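Local coordinates for protein alkane monooxygenase (Geobacillus thermodenitrificans, PDB 3B9O) that belongs to the luciferase-like monooxygenases of the TIM-barrel clan and binds flavin mononucleotide, at residues A[410-413]-A[414-418]. Sequence-based numbering, arbitrary orientation.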
loop_
_atom_site.group_PDB
_atom_site.type_symbol
_atom_site.label_atom_id
_atom_site.label_comp_id
_atom_site.label_asym_id
_atom_site.label_seq_id
_atom_site.Cartn_x
_atom_site.Cartn_y
_atom_site.Cartn_z
ATOM N N GLY A 410 8.256 0.963 -19.517
ATOM C CA GLY A 410 9.313 0.772 -18.565
ATOM C C GLY A 410 8.839 0.110 -17.281
ATOM O O GLY A 410 7.693 -0.337 -17.141
ATOM N N THR A 411 9.765 0.050 -16.350
ATOM C CA THR A 411 9.477 -0.431 -15.002
ATOM C C THR A 411 8.467 0.488 -14.271
ATOM O O THR A 411 8.174 1.628 -14.698
ATOM C CB THR A 411 10.791 -0.471 -14.184
ATOM O OG1 THR A 411 11.331 0.847 -14.142
ATOM C CG2 THR A 411 11.822 -1.402 -14.811
ATOM N N TYR A 412 7.930 -0.002 -13.162
ATOM C CA TYR A 412 7.051 0.838 -12.340
ATOM C C TYR A 412 7.806 2.090 -11.842
ATOM O O TYR A 412 7.246 3.204 -11.846
ATOM C CB TYR A 412 6.489 0.001 -11.168
ATOM C CG TYR A 412 5.510 0.732 -10.270
ATOM C CD1 TYR A 412 4.595 1.665 -10.792
ATOM C CD2 TYR A 412 5.464 0.459 -8.898
ATOM C CE1 TYR A 412 3.698 2.360 -9.945
ATOM C CE2 TYR A 412 4.529 1.120 -8.040
ATOM C CZ TYR A 412 3.657 2.054 -8.581
ATOM O OH TYR A 412 2.765 2.714 -7.760
ATOM N N ARG A 413 9.062 1.946 -11.427
ATOM C CA ARG A 413 9.792 3.151 -10.983
ATOM C C ARG A 413 9.861 4.217 -12.102
ATOM O O ARG A 413 9.754 5.432 -11.847
ATOM C CB ARG A 413 11.187 2.833 -10.406
ATOM C CG ARG A 413 11.964 4.112 -9.920
ATOM C CD ARG A 413 12.639 3.947 -8.560
ATOM N NE ARG A 413 13.337 2.740 -8.624
ATOM C CZ ARG A 413 13.379 1.668 -7.823
ATOM N NH1 ARG A 413 12.911 1.507 -6.581
ATOM N NH2 ARG A 413 14.068 0.710 -8.362
ATOM N N GLU A 414 10.012 3.761 -13.334
ATOM C CA GLU A 414 10.020 4.698 -14.482
ATOM C C GLU A 414 8.652 5.345 -14.749
ATOM O O GLU A 414 8.589 6.535 -15.086
ATOM C CB GLU A 414 10.548 3.995 -15.712
ATOM C CG GLU A 414 12.047 3.723 -15.652
ATOM C CD GLU A 414 12.478 2.778 -16.751
ATOM O OE1 GLU A 414 12.166 1.577 -16.679
ATOM O OE2 GLU A 414 13.120 3.262 -17.704
ATOM N N LYS A 415 7.570 4.587 -14.551
ATOM C CA LYS A 415 6.200 5.111 -14.642
ATOM C C LYS A 415 5.972 6.207 -13.600
ATOM O O LYS A 415 5.190 7.158 -13.828
ATOM C CB LYS A 415 5.162 3.980 -14.519
ATOM C CG LYS A 415 5.165 3.105 -15.763
ATOM C CD LYS A 415 4.755 1.656 -15.464
ATOM C CE LYS A 415 4.143 0.973 -16.737
ATOM N NZ LYS A 415 5.181 0.689 -17.721
ATOM N N LEU A 416 6.699 6.109 -12.491
ATOM C CA LEU A 416 6.565 7.079 -11.401
ATOM C C LEU A 416 7.529 8.279 -11.554
ATOM O O LEU A 416 7.129 9.413 -11.336
ATOM C CB LEU A 416 6.799 6.417 -10.022
ATOM C CG LEU A 416 5.731 5.485 -9.427
ATOM C CD1 LEU A 416 6.299 4.681 -8.260
ATOM C CD2 LEU A 416 4.523 6.334 -8.977
ATOM N N PHE A 417 8.790 8.011 -11.905
ATOM C CA PHE A 417 9.872 9.011 -11.794
ATOM C C PHE A 417 10.526 9.351 -13.145
ATOM O O PHE A 417 11.425 10.184 -13.204
ATOM C CB PHE A 417 10.928 8.559 -10.782
ATOM C CG PHE A 417 10.413 8.483 -9.348
ATOM C CD1 PHE A 417 10.009 7.269 -8.811
ATOM C CD2 PHE A 417 10.288 9.627 -8.580
ATOM C CE1 PHE A 417 9.511 7.177 -7.497
ATOM C CE2 PHE A 417 9.799 9.566 -7.237
ATOM C CZ PHE A 417 9.437 8.344 -6.696
ATOM N N GLY A 418 10.084 8.702 -14.223
ATOM C CA GLY A 418 10.577 9.016 -15.562
ATOM C C GLY A 418 11.419 7.946 -16.226
ATOM O O GLY A 418 12.161 7.216 -15.569
#
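G410 offers its carbonyl O to the ammonium group of K415, with NZ 2.8 Å from that O. The lysine runs back past the carbonyl of T411 and bends at its last torsion (chi4 72°), which turns NZ onto G410. E408 O, just upstream, accepts from the same NZ, so the loop before the helix is held twice. The positive phi of G410 suits a residue without a side chain, and E414 OE1 lies close to its CA, at 3.5 Å.

T411 is the N-cap. Its OG1 sits between the backbone N and the carbonyl carbon (chi1 60°), and there it accepts from E414 N at 3.3 Å. The glutamate returns the grip with one oxygen. E414 OE1 takes T411 N at 2.9 Å and T411 OG1 at 2.8 Å. T411 OG1 donates to the anti lone pair of E414 OE1, while T411 N comes to the anti side from well out of the carboxylate plane. The other oxygen, E414 OE2, is held by G420 N.

Y412 starts the helical turn, and its O accepts from L416 N. One face of its ring is covered by L416 CD1, in a CH-pi contact 3.9 Å from the centroid and set toward the rim. The phenol OH bonds to Y225 OH on barrel strand 223-227.

R413 O receives F417 N at 2.8 Å and lies near the plane of the F417 ring, at its edge. R413 CG lies 3.9 Å from F417 CD1. Its guanidinium turns elsewhere, to a salt bridge with E242.

Y412, R413 and L416 all touch V223, which seats this short C-terminal helix 412-417 against the TIM barrel. T411 and E414 form the capping box that begins it.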